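PDB 4CIT: vanadium-dependent haloperoxidase from Zobellia galactanivorans, which probably uses bound vanadate and a peroxide to oxidise iodide, acting as a bacterial vanadium-dependent iodoperoxidase. Local coordinates for residues 50-55 with 60-65; 242-247 with 342-347; 260-265 with 418-423; 290-295 with 370-375; 410-415 with 435-440. All coordinates share one frame; numbering follows the deposited sequence.

Contact 1. Residues 50-55 with 60-65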
# COMPACT_ATOMS: atom_id res chain seq x y z
N GLU A 50 -7.71 -10.55 0.49
CA GLU A 50 -7.66 -12.01 0.74
C GLU A 50 -7.11 -12.77 -0.45
O GLU A 50 -6.23 -13.64 -0.30
CB GLU A 50 -9.06 -12.53 1.06
CG GLU A 50 -9.60 -12.01 2.36
CD GLU A 50 -11.15 -12.05 2.40
OE1 GLU A 50 -11.79 -12.61 1.49
OE2 GLU A 50 -11.75 -11.48 3.35
N ILE A 51 -7.51 -12.37 -1.65
CA ILE A 51 -7.04 -13.02 -2.85
C ILE A 51 -5.54 -12.82 -3.06
O ILE A 51 -4.82 -13.73 -3.50
CB ILE A 51 -7.83 -12.57 -4.08
CG1 ILE A 51 -9.33 -12.88 -3.83
CG2 ILE A 51 -7.22 -13.15 -5.38
CD1 ILE A 51 -10.23 -12.37 -4.98
N MET A 52 -5.07 -11.60 -2.77
CA MET A 52 -3.66 -11.27 -2.81
C MET A 52 -2.76 -12.17 -2.01
O MET A 52 -1.68 -12.55 -2.49
CB MET A 52 -3.43 -9.79 -2.38
CG MET A 52 -3.55 -8.85 -3.57
SD MET A 52 -2.98 -7.15 -3.03
CE MET A 52 -3.68 -6.96 -1.47
N ILE A 53 -3.22 -12.48 -0.82
CA ILE A 53 -2.55 -13.44 0.05
C ILE A 53 -2.50 -14.79 -0.63
O ILE A 53 -1.41 -15.37 -0.86
CB ILE A 53 -3.26 -13.65 1.35
CG1 ILE A 53 -3.35 -12.34 2.15
CG2 ILE A 53 -2.51 -14.70 2.19
CD1 ILE A 53 -4.23 -12.49 3.38
N HIS A 54 -3.67 -15.25 -1.04
CA HIS A 54 -3.73 -16.52 -1.75
C HIS A 54 -2.80 -16.62 -2.99
O HIS A 54 -2.13 -17.68 -3.19
CB HIS A 54 -5.20 -16.88 -2.10
CG HIS A 54 -5.30 -18.14 -2.86
ND1 HIS A 54 -5.13 -19.38 -2.26
CD2 HIS A 54 -5.41 -18.38 -4.19
CE1 HIS A 54 -5.22 -20.33 -3.18
NE2 HIS A 54 -5.39 -19.75 -4.35
N ASP A 55 -2.72 -15.57 -3.83
CA ASP A 55 -2.03 -15.58 -5.10
C ASP A 55 -0.54 -15.19 -4.98
O ASP A 55 0.20 -15.18 -5.98
CB ASP A 55 -2.72 -14.59 -6.09
CG ASP A 55 -4.08 -15.08 -6.60
OD1 ASP A 55 -4.44 -16.25 -6.38
OD2 ASP A 55 -4.82 -14.30 -7.28
N PRO A 60 5.27 -4.40 -3.34
CA PRO A 60 5.06 -3.36 -4.34
C PRO A 60 3.91 -3.64 -5.32
O PRO A 60 3.15 -2.71 -5.66
CB PRO A 60 6.40 -3.30 -5.14
CG PRO A 60 7.23 -4.44 -4.62
CD PRO A 60 6.62 -5.02 -3.39
N VAL A 61 3.77 -4.89 -5.75
CA VAL A 61 2.71 -5.26 -6.73
C VAL A 61 1.30 -5.07 -6.09
O VAL A 61 0.36 -4.59 -6.76
CB VAL A 61 2.89 -6.71 -7.25
CG1 VAL A 61 1.70 -7.11 -8.10
CG2 VAL A 61 4.16 -6.78 -8.06
N ALA A 62 1.18 -5.36 -4.79
CA ALA A 62 -0.07 -5.16 -4.04
C ALA A 62 -0.53 -3.70 -4.11
O ALA A 62 -1.70 -3.43 -4.23
CB ALA A 62 0.13 -5.60 -2.59
N SER A 63 0.42 -2.73 -4.12
CA SER A 63 0.05 -1.32 -4.12
C SER A 63 -0.60 -0.88 -5.42
O SER A 63 -1.50 -0.05 -5.48
CB SER A 63 1.24 -0.42 -3.78
OG SER A 63 2.22 -0.48 -4.79
N ARG A 64 -0.20 -1.56 -6.48
CA ARG A 64 -0.73 -1.27 -7.81
C ARG A 64 -2.20 -1.82 -7.89
O ARG A 64 -3.11 -1.23 -8.45
CB ARG A 64 0.17 -1.93 -8.85
CG ARG A 64 -0.29 -1.81 -10.29
CD ARG A 64 0.75 -2.36 -11.30
NE ARG A 64 0.28 -2.19 -12.66
CZ ARG A 64 -0.47 -3.00 -13.36
NH1 ARG A 64 -0.91 -4.16 -12.87
NH2 ARG A 64 -0.76 -2.65 -14.58
N ILE A 65 -2.42 -2.99 -7.31
CA ILE A 65 -3.76 -3.66 -7.22
C ILE A 65 -4.78 -2.81 -6.45
O ILE A 65 -5.92 -2.73 -6.83
CB ILE A 65 -3.60 -5.05 -6.59
CG1 ILE A 65 -2.78 -5.92 -7.58
CG2 ILE A 65 -4.98 -5.68 -6.40
CD1 ILE A 65 -2.36 -7.26 -7.00

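Contact 2. Residues 242-247 with 342-347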
# COMPACT_ATOMS: atom_id res chain seq x y z
N GLU A 242 24.27 -1.67 16.57
CA GLU A 242 22.96 -1.38 17.10
C GLU A 242 21.92 -2.51 16.83
O GLU A 242 21.30 -2.92 17.69
CB GLU A 242 22.48 -0.01 16.58
CG GLU A 242 21.11 0.28 17.17
CD GLU A 242 20.37 1.51 16.67
OE1 GLU A 242 20.75 2.11 15.65
OE2 GLU A 242 19.32 1.86 17.33
N VAL A 243 21.78 -2.97 15.59
CA VAL A 243 20.95 -4.09 15.21
C VAL A 243 21.24 -5.29 16.06
O VAL A 243 20.34 -5.94 16.61
CB VAL A 243 21.03 -4.40 13.69
CG1 VAL A 243 20.11 -5.60 13.39
CG2 VAL A 243 20.52 -3.18 12.93
N TYR A 244 22.52 -5.59 16.15
CA TYR A 244 23.02 -6.78 16.88
C TYR A 244 22.62 -6.69 18.34
O TYR A 244 22.01 -7.62 18.91
CB TYR A 244 24.52 -6.82 16.71
CG TYR A 244 25.17 -7.97 17.43
CD1 TYR A 244 25.12 -9.23 16.92
CD2 TYR A 244 25.85 -7.77 18.61
CE1 TYR A 244 25.73 -10.32 17.55
CE2 TYR A 244 26.50 -8.85 19.23
CZ TYR A 244 26.38 -10.13 18.71
OH TYR A 244 26.99 -11.22 19.30
N ASP A 245 22.91 -5.56 18.94
CA ASP A 245 22.70 -5.27 20.37
C ASP A 245 21.20 -5.21 20.78
O ASP A 245 20.76 -5.75 21.80
CB ASP A 245 23.37 -3.96 20.86
CG ASP A 245 24.90 -4.04 20.89
OD1 ASP A 245 25.46 -5.18 20.86
OD2 ASP A 245 25.56 -2.99 20.96
N VAL A 246 20.38 -4.52 19.97
CA VAL A 246 18.96 -4.55 20.18
C VAL A 246 18.40 -5.95 20.25
O VAL A 246 17.53 -6.25 21.08
CB VAL A 246 18.22 -3.69 19.10
CG1 VAL A 246 16.69 -3.90 19.09
CG2 VAL A 246 18.53 -2.27 19.30
N ARG A 247 18.76 -6.83 19.29
CA ARG A 247 18.24 -8.18 19.26
C ARG A 247 18.67 -8.89 20.52
O ARG A 247 17.82 -9.56 21.17
CB ARG A 247 18.78 -8.90 18.00
CG ARG A 247 18.09 -10.21 17.76
CD ARG A 247 18.60 -11.34 18.60
NE ARG A 247 17.58 -12.40 18.32
CZ ARG A 247 16.44 -12.62 18.97
NH1 ARG A 247 16.12 -11.97 20.08
NH2 ARG A 247 15.66 -13.58 18.56
N THR A 342 23.27 -11.00 7.30
CA THR A 342 24.37 -11.43 6.42
C THR A 342 25.74 -10.95 6.97
O THR A 342 26.66 -11.75 7.15
CB THR A 342 24.16 -10.90 5.03
OG1 THR A 342 22.78 -11.16 4.63
CG2 THR A 342 25.15 -11.55 4.07
N VAL A 343 25.82 -9.67 7.36
CA VAL A 343 27.07 -9.11 7.84
C VAL A 343 27.36 -9.63 9.23
O VAL A 343 28.50 -10.02 9.54
CB VAL A 343 27.06 -7.55 7.87
CG1 VAL A 343 28.46 -7.05 8.12
CG2 VAL A 343 26.54 -6.99 6.52
N ILE A 344 26.32 -9.74 10.02
CA ILE A 344 26.52 -10.23 11.40
C ILE A 344 26.98 -11.70 11.35
O ILE A 344 27.94 -12.07 12.08
CB ILE A 344 25.27 -10.03 12.29
CG1 ILE A 344 25.05 -8.50 12.60
CG2 ILE A 344 25.39 -10.89 13.53
CD1 ILE A 344 23.62 -8.26 12.97
N ASN A 345 26.30 -12.57 10.59
CA ASN A 345 26.67 -13.99 10.59
C ASN A 345 28.05 -14.24 9.93
O ASN A 345 28.78 -15.14 10.40
CB ASN A 345 25.63 -14.87 9.94
CG ASN A 345 24.36 -14.94 10.75
OD1 ASN A 345 24.37 -14.90 12.03
ND2 ASN A 345 23.32 -15.14 10.10
N GLN A 346 28.43 -13.43 8.94
CA GLN A 346 29.72 -13.59 8.28
C GLN A 346 30.91 -12.99 9.03
O GLN A 346 32.06 -13.47 8.84
CB GLN A 346 29.67 -13.14 6.80
CG GLN A 346 28.89 -14.11 5.94
CD GLN A 346 28.34 -13.61 4.58
OE1 GLN A 346 28.93 -12.86 3.93
NE2 GLN A 346 27.17 -14.06 4.20
N HIS A 347 30.69 -11.98 9.86
CA HIS A 347 31.80 -11.26 10.47
C HIS A 347 31.75 -11.11 11.94
O HIS A 347 32.79 -10.75 12.50
CB HIS A 347 31.98 -9.89 9.80
CG HIS A 347 32.16 -9.99 8.34
ND1 HIS A 347 33.36 -10.37 7.77
CD2 HIS A 347 31.30 -9.79 7.31
CE1 HIS A 347 33.23 -10.46 6.46
NE2 HIS A 347 31.99 -10.09 6.15

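Contact 3. Residues 260-265 with 418-423. With VO4 (vanadate ion), chain D.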
# COMPACT_ATOMS: atom_id res chain seq x y z
N ILE A 260 9.00 -7.55 20.71
CA ILE A 260 8.71 -8.64 19.88
C ILE A 260 7.26 -8.56 19.38
O ILE A 260 6.98 -8.82 18.20
CB ILE A 260 8.88 -9.98 20.60
CG1 ILE A 260 10.33 -10.24 20.81
CG2 ILE A 260 8.36 -11.11 19.76
CD1 ILE A 260 10.52 -11.59 21.51
N GLN A 261 6.36 -8.11 20.22
CA GLN A 261 4.93 -7.88 19.79
C GLN A 261 4.83 -6.85 18.69
O GLN A 261 4.04 -7.00 17.78
CB GLN A 261 4.09 -7.30 20.94
CG GLN A 261 3.82 -8.24 22.09
CD GLN A 261 2.99 -7.60 23.20
OE1 GLN A 261 1.92 -7.01 22.96
NE2 GLN A 261 3.50 -7.72 24.44
N ILE A 262 5.63 -5.81 18.79
CA ILE A 262 5.62 -4.67 17.81
C ILE A 262 6.18 -5.19 16.51
O ILE A 262 5.61 -4.99 15.45
CB ILE A 262 6.35 -3.46 18.37
CG1 ILE A 262 5.49 -2.84 19.53
CG2 ILE A 262 6.74 -2.52 17.22
CD1 ILE A 262 6.15 -1.70 20.32
N ALA A 263 7.32 -5.92 16.56
CA ALA A 263 7.92 -6.48 15.36
C ALA A 263 6.93 -7.37 14.61
O ALA A 263 6.80 -7.29 13.40
CB ALA A 263 9.20 -7.29 15.69
N ARG A 264 6.25 -8.28 15.32
CA ARG A 264 5.32 -9.20 14.70
C ARG A 264 4.10 -8.48 14.19
O ARG A 264 3.61 -8.83 13.13
CB ARG A 264 4.94 -10.31 15.69
CG ARG A 264 6.14 -11.19 15.98
CD ARG A 264 5.89 -12.44 16.83
NE ARG A 264 7.19 -13.18 16.92
CZ ARG A 264 7.49 -14.09 17.83
NH1 ARG A 264 6.61 -14.43 18.76
NH2 ARG A 264 8.70 -14.64 17.84
N PHE A 265 3.64 -7.43 14.87
CA PHE A 265 2.37 -6.75 14.49
C PHE A 265 2.56 -6.16 13.07
O PHE A 265 1.67 -6.22 12.23
CB PHE A 265 2.07 -5.65 15.45
CG PHE A 265 0.78 -5.03 15.23
CD1 PHE A 265 -0.33 -5.60 15.75
CD2 PHE A 265 0.67 -3.83 14.52
CE1 PHE A 265 -1.57 -5.01 15.61
CE2 PHE A 265 -0.58 -3.24 14.37
CZ PHE A 265 -1.70 -3.82 14.90
N ARG A 418 10.97 -2.40 12.56
CA ARG A 418 12.01 -3.01 11.73
C ARG A 418 13.39 -3.09 12.40
O ARG A 418 14.16 -3.95 11.99
CB ARG A 418 12.12 -2.32 10.37
CG ARG A 418 10.76 -2.08 9.74
CD ARG A 418 9.88 -3.31 9.62
NE ARG A 418 10.30 -4.16 8.45
CZ ARG A 418 9.97 -5.42 8.24
NH1 ARG A 418 9.24 -6.12 9.10
NH2 ARG A 418 10.37 -6.04 7.09
N MET A 419 13.63 -2.24 13.38
CA MET A 419 14.85 -2.30 14.21
C MET A 419 14.68 -3.42 15.20
O MET A 419 15.60 -4.31 15.30
CB MET A 419 15.10 -0.97 14.94
CG MET A 419 16.23 -1.09 15.95
SD MET A 419 17.86 -1.49 15.30
CE MET A 419 17.96 -0.13 14.08
N TYR A 420 13.51 -3.47 15.85
CA TYR A 420 13.26 -4.62 16.76
C TYR A 420 13.29 -5.90 16.02
O TYR A 420 13.64 -6.94 16.59
CB TYR A 420 11.90 -4.50 17.41
CG TYR A 420 11.64 -3.19 18.16
CD1 TYR A 420 12.67 -2.51 18.79
CD2 TYR A 420 10.33 -2.71 18.35
CE1 TYR A 420 12.43 -1.34 19.53
CE2 TYR A 420 10.08 -1.54 19.07
CZ TYR A 420 11.11 -0.88 19.65
OH TYR A 420 10.90 0.25 20.41
N GLY A 421 12.88 -5.86 14.74
CA GLY A 421 12.86 -7.05 13.96
C GLY A 421 14.20 -7.60 13.46
O GLY A 421 14.23 -8.78 12.99
N GLY A 422 15.26 -6.81 13.52
CA GLY A 422 16.62 -7.23 13.13
C GLY A 422 16.90 -7.25 11.68
O GLY A 422 17.87 -7.84 11.26
N ILE A 423 16.04 -6.56 10.88
CA ILE A 423 16.17 -6.62 9.43
C ILE A 423 16.54 -5.31 8.73
O ILE A 423 16.78 -5.29 7.55
CB ILE A 423 14.94 -7.30 8.74
CG1 ILE A 423 13.71 -6.42 8.80
CG2 ILE A 423 14.77 -8.71 9.31
CD1 ILE A 423 12.98 -6.38 10.10
O2 VO4 D . 10.91 -2.53 6.06
O HOH W 1 7.90 -5.36 11.45

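Contact 4. Residues 290-295 with 370-375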
# COMPACT_ATOMS: atom_id res chain seq x y z
N ALA A 290 -1.46 -2.99 2.29
CA ALA A 290 -2.76 -3.53 2.74
C ALA A 290 -3.08 -3.14 4.16
O ALA A 290 -4.23 -2.80 4.49
CB ALA A 290 -2.84 -5.05 2.56
N HIS A 291 -2.05 -3.12 5.05
CA HIS A 291 -2.30 -2.76 6.41
C HIS A 291 -2.76 -1.29 6.48
O HIS A 291 -3.74 -0.98 7.21
CB HIS A 291 -1.03 -2.97 7.18
CG HIS A 291 -1.16 -2.83 8.67
ND1 HIS A 291 -0.28 -3.46 9.53
CD2 HIS A 291 -2.05 -2.18 9.45
CE1 HIS A 291 -0.66 -3.25 10.78
NE2 HIS A 291 -1.66 -2.38 10.77
N TRP A 292 -2.12 -0.42 5.70
CA TRP A 292 -2.52 0.99 5.69
C TRP A 292 -3.87 1.23 5.03
O TRP A 292 -4.56 2.13 5.42
CB TRP A 292 -1.40 1.89 5.15
CG TRP A 292 -0.35 2.11 6.21
CD1 TRP A 292 0.81 1.38 6.38
CD2 TRP A 292 -0.39 3.06 7.27
NE1 TRP A 292 1.51 1.85 7.49
CE2 TRP A 292 0.75 2.86 8.06
CE3 TRP A 292 -1.31 4.02 7.65
CZ2 TRP A 292 1.02 3.65 9.18
CZ3 TRP A 292 -1.03 4.84 8.72
CH2 TRP A 292 0.12 4.62 9.50
N MET A 293 -4.23 0.42 4.06
CA MET A 293 -5.56 0.41 3.53
C MET A 293 -6.57 0.05 4.60
O MET A 293 -7.64 0.65 4.69
CB MET A 293 -5.72 -0.47 2.27
CG MET A 293 -4.98 0.02 1.10
SD MET A 293 -5.56 1.63 0.42
CE MET A 293 -7.16 1.14 -0.02
N GLY A 294 -6.22 -0.88 5.48
CA GLY A 294 -7.00 -1.22 6.56
C GLY A 294 -7.17 -0.09 7.59
O GLY A 294 -8.31 0.14 8.11
N ILE A 295 -6.08 0.66 7.86
CA ILE A 295 -6.16 1.83 8.74
C ILE A 295 -7.00 2.93 8.10
O ILE A 295 -7.80 3.55 8.85
CB ILE A 295 -4.75 2.34 9.09
CG1 ILE A 295 -4.03 1.22 9.87
CG2 ILE A 295 -4.74 3.68 9.80
CD1 ILE A 295 -2.61 1.46 10.16
N VAL A 370 8.98 3.94 4.37
CA VAL A 370 8.58 4.83 3.32
C VAL A 370 7.04 4.82 3.17
O VAL A 370 6.41 5.89 3.03
CB VAL A 370 9.32 4.55 1.99
CG1 VAL A 370 8.80 5.49 0.91
CG2 VAL A 370 10.86 4.70 2.04
N VAL A 371 6.43 3.63 3.10
CA VAL A 371 5.00 3.48 2.81
C VAL A 371 4.21 4.01 3.95
O VAL A 371 3.28 4.76 3.76
CB VAL A 371 4.60 2.05 2.42
CG1 VAL A 371 3.13 1.91 2.09
CG2 VAL A 371 5.47 1.61 1.22
N SER A 372 4.65 3.77 5.19
CA SER A 372 3.96 4.32 6.38
C SER A 372 4.08 5.79 6.47
O SER A 372 3.13 6.48 6.87
CB SER A 372 4.57 3.72 7.66
OG SER A 372 4.30 2.35 7.59
N GLY A 373 5.25 6.33 6.12
CA GLY A 373 5.46 7.76 6.06
C GLY A 373 4.48 8.46 5.13
O GLY A 373 3.84 9.47 5.46
N ALA A 374 4.37 7.92 3.96
CA ALA A 374 3.48 8.47 2.95
C ALA A 374 2.02 8.32 3.37
O ALA A 374 1.21 9.31 3.21
CB ALA A 374 3.72 7.82 1.61
N ALA A 375 1.64 7.11 3.74
CA ALA A 375 0.26 6.88 4.10
C ALA A 375 -0.16 7.78 5.29
O ALA A 375 -1.30 8.26 5.35
CB ALA A 375 0.05 5.42 4.40

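Contact 5. Residues 410-415 with 435-440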
# COMPACT_ATOMS: atom_id res chain seq x y z
N ALA A 410 1.40 5.63 14.78
CA ALA A 410 1.41 4.34 14.11
C ALA A 410 2.56 4.21 13.13
O ALA A 410 3.18 3.13 13.10
CB ALA A 410 0.12 4.05 13.43
N ALA A 411 2.78 5.19 12.25
CA ALA A 411 3.90 5.12 11.32
C ALA A 411 5.27 5.01 12.02
O ALA A 411 6.17 4.27 11.57
CB ALA A 411 3.96 6.37 10.41
N ASP A 412 5.44 5.79 13.09
CA ASP A 412 6.65 5.72 13.87
C ASP A 412 6.87 4.34 14.48
O ASP A 412 8.01 3.82 14.49
CB ASP A 412 6.65 6.73 14.99
CG ASP A 412 6.91 8.18 14.46
OD1 ASP A 412 7.37 8.35 13.30
OD2 ASP A 412 6.58 9.08 15.27
N GLU A 413 5.78 3.71 14.92
CA GLU A 413 5.88 2.36 15.43
C GLU A 413 6.21 1.39 14.32
O GLU A 413 7.02 0.45 14.48
CB GLU A 413 4.59 1.97 16.23
CG GLU A 413 4.69 0.61 16.86
CD GLU A 413 3.49 0.19 17.65
OE1 GLU A 413 3.25 0.75 18.75
OE2 GLU A 413 2.81 -0.69 17.11
N ALA A 414 5.58 1.51 13.18
CA ALA A 414 5.84 0.60 12.06
C ALA A 414 7.35 0.68 11.65
O ALA A 414 7.96 -0.37 11.36
CB ALA A 414 4.95 0.90 10.86
N ALA A 415 7.88 1.89 11.66
CA ALA A 415 9.29 2.12 11.28
C ALA A 415 10.26 1.49 12.31
O ALA A 415 11.07 0.67 11.92
CB ALA A 415 9.50 3.58 11.12
N GLN A 435 11.77 10.15 3.60
CA GLN A 435 11.44 9.90 2.18
C GLN A 435 9.94 9.76 2.00
O GLN A 435 9.35 10.43 1.12
CB GLN A 435 12.20 8.69 1.70
CG GLN A 435 11.97 8.35 0.22
CD GLN A 435 12.79 7.16 -0.25
OE1 GLN A 435 13.60 6.56 0.49
NE2 GLN A 435 12.45 6.70 -1.42
N GLY A 436 9.26 8.92 2.78
CA GLY A 436 7.83 8.73 2.63
C GLY A 436 6.98 9.98 3.00
O GLY A 436 6.04 10.32 2.30
N ARG A 437 7.39 10.68 4.06
CA ARG A 437 6.69 11.88 4.49
C ARG A 437 6.88 12.99 3.43
O ARG A 437 5.90 13.68 3.01
CB ARG A 437 7.13 12.33 5.95
CG ARG A 437 6.56 11.44 7.10
CD ARG A 437 7.10 11.79 8.55
NE ARG A 437 6.47 10.89 9.54
CZ ARG A 437 6.97 10.43 10.70
NH1 ARG A 437 8.15 10.78 11.16
NH2 ARG A 437 6.24 9.57 11.41
N ASP A 438 8.08 13.10 2.86
CA ASP A 438 8.33 14.08 1.80
C ASP A 438 7.48 13.75 0.56
O ASP A 438 6.88 14.71 -0.09
CB ASP A 438 9.78 14.23 1.45
CG ASP A 438 10.63 14.92 2.55
OD1 ASP A 438 10.03 15.44 3.50
OD2 ASP A 438 11.89 14.88 2.40
N LEU A 439 7.45 12.48 0.17
CA LEU A 439 6.67 12.05 -0.99
C LEU A 439 5.15 12.28 -0.74
O LEU A 439 4.43 12.77 -1.61
CB LEU A 439 7.00 10.60 -1.33
CG LEU A 439 6.32 10.02 -2.58
CD1 LEU A 439 7.19 8.89 -3.16
CD2 LEU A 439 4.96 9.46 -2.20
N GLY A 440 4.67 11.95 0.44
CA GLY A 440 3.27 12.02 0.75
C GLY A 440 2.86 13.50 0.80
O GLY A 440 1.76 13.82 0.28

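Contact 1. Residues 50-55 with 60-65
M52 reaches the next helix by running out extended through chi2 (-171°) and then bending at chi3 (-42°), while I65 keeps CG1 anti to its own carbonyl carbon, which places CD1 beside the thioether. The two helices, 38-55 and 59-80, follow one another in the mainly helical fold of this haloperoxidase, with only a few residues between them, and the contact closes the corner they make. It is entirely apolar. SD of M52 sits over the methyl of A62, with SD to CB at 3.5 Å, and it is almost as near the backbone there, 3.7 Å from A62 CA. A small residue at this place lets the sulfur come down close to the helix surface. I65 comes alongside from the following turn: M52 and I65 slide past one another in opposite directions, and CD1 of I65 lies 4.0 Å from M52 CG. The sulfur thus has A62 and I65 together as its neighbours. A second conformer was deposited for M52, so this fit describes one of two positions. Outside the pair, I65 also packs on L123 of helix 108-123, and P60 and S63 lean on F325 of helix 307-335. S63, whose CB points away from M52, turns its hydroxyl back along its own helix, where S63 OG donates to P60 O at 2.6 Å, the donor tilted 17° from the carbonyl plane.

Contact 2. Residues 242-247 with 342-347
The hydroxyl of Y244 is hydrogen-bonded to D349 OD2, just beyond the end of helix 340-347, and this fixes the far end of a ring whose near end packs on I344. No hydrogen bond links the two segments themselves; they meet through three side chains. CG of Y244 lies anti to the backbone N (chi1 179°), which swings the ring out across the gap toward helix 340-347. There I344 receives it with both branches. Its CG2 touches one ring side at an oblique angle, 3.8 Å from Y244 CD1, and remains in contact with the next atom along, Y244 CE1, at 4.1 Å. The other branch reaches further back: I344 CD1 is 4.1 Å from Y244 CB, so the isoleucine spans the tyrosine from its root to its ring. V243 adds a looser touch, with CG1 at 4.4 Å from I344 CD1. W352 holds the tyrosine a second way, since its ring stacks with that of Y244 and its NE1 is hydrogen-bonded to Y244 O. L240, one turn earlier on helix 235-253, also packs on I344, and V243 turns to M419 of helix 407-420 as well. What is joined here is helix 235-253 and the short helix that begins right after R339 of the vanadate pocket, at the end of the K-x6-R-P signature of the PAP2 and vanadium haloperoxidase family.

Contact 3. Residues 260-265 with 418-423
A263 and R418 share a water, which donates to A263 O at 3.0 Å and accepts from R418 NH1 at 2.8 Å, lying in the guanidinium plane. R418 leaves its helix pointing away from A263, and bends at chi2 (-54°) and chi3 (-79°) curl the guanidinium round to this water and to the vanadate. R418 NE donates to the vanadate O2 at 3.0 Å, with an N-H...O angle of 145°, and R418 NH2 is also hydrogen-bonded to vanadate. Around this first shell, D267 forms a salt bridge with NH1 and I423 CD1 covers one face of the guanidinium. A methionine in place of the arginine would probably leave vanadate without these N-H donors and the carboxylate of D267 without its mate. Further out the two segments pack directly. I262 and Y420 meet at the edge of the phenol ring: I262 CG2 lies in the ring plane, 3.8 Å from Y420 CD2, and the two side chains cross obliquely. Beside them the methyl of A263 comes down on bare backbone, with CB 4.1 Å from G421 CA. Any side chain on G421 would be in trouble within its own segment, because its CB would fall 2.9 Å from I423 CD1. The chain can turn so sharply here because G422, with positive phi, ends helix 407-420 in a Schellman motif. That turn links R418 to H424, another residue of the vanadate pocket, in the S-R-x5-H signature of the vanadium haloperoxidase and PAP2 active site.

Contact 4. Residues 290-295 with 370-375
Segments 290-295 and 370-375 have their nearest CA atoms at W292 and A375, 6.7 Å apart, and the indole of W292 fills the space between them. With CG anti to the carbonyl carbon (chi1 -78°), the ring stands out from its helix and lies against the other one. A375 CB rests 3.4 Å above the indole plane, toward the rim, and S372 CA covers the same face a turn earlier. The opposite face is met by I295 CD1 from the tryptophan's own helix, so the ring is held between aliphatic groups, which probably limits its rotation. The indole N-H is used as well: W292 NE1 donates to S372 OG at 2.8 Å, but the bond is bent, with an N-H...O angle of 130°, and the oxygen sits 35° out of the ring plane. S372 OG has its other partner in H368 O, one turn back. That bond leads toward the site: helix 367-383 starts within the S-G-H signature of vanadium haloperoxidases, S366, G367 and H368, all of them vanadate-pocket residues. W292 thus stands one step further out, a third-shell residue bonded to the serine that bonds H368 O. A leucine here would probably leave S372 OG without its N-H donor and open a gap above A375. S372 also packs on A411 and A414 of helix 407-420, while W292 touches A410 there and M321 of helix 307-335.

Contact 5. Residues 410-415 with 435-440
The backbones of 410-415 and 435-440 stay well apart, with their nearest CA atoms, those of A411 and R437, at 10.0 Å, so that a long side chain must span the gap. R437 does so, its chain fully extended from CG to NE and its guanidinium arriving edge-on at D412. The two form a salt bridge, R437 NH2 to D412 OD1 at 2.5 Å, nearly straight with an N-H...O angle of 161°. That length is shorter than usual, and R437 was deposited in two conformers, so its exact value is doubtful. R437 NH1 reaches the same oxygen only weakly, at 3.3 Å, so both N-H groups converge on OD1. The two side chains cross at about a right angle, and their planes are 77° apart: the carboxylate oxygen lies near the guanidinium plane, but the N-H approaches it from 44° above the carboxylate plane. This is a one-oxygen grip rather than the paired, flat arrangement of a bidentate bridge. The other oxygen, D412 OD2, pairs with K408 NZ one turn earlier, so the aspartate is probably well matched in charge. Beside the bridge, the methyl of A411 comes 4.1 Å from R437 NH2. Helix 367-383 packs against both helices, 407-420 and 426-446: S369 lies on A415, and V370 on Q435. On another side, A410 and E413 meet F404 of strand 402-404.

In the fold
The contacts run from contact 4, its centre about 6 Å from that of the chain, out past the vanadate site to contact 2, at about 29 Å. Contacts 4 and 5 are the closest pair, their centres about 8 Å apart, touching where S372 O meets A411 CB at 3.6 Å. Contact 3 shares helix 407-420 with contact 5, with I262 CG2 3.8 Å from E413 CG, and reaches contact 4 through F265 and H291. Contact 2 touches contact 3 where V243 CG1 meets G422 O at 3.8 Å. Contact 1 touches none of the others, its nearest atoms being about 5 Å from contact 4. R418 binds vanadate; the side chain of S372 is about 8 Å from a bound vanadate.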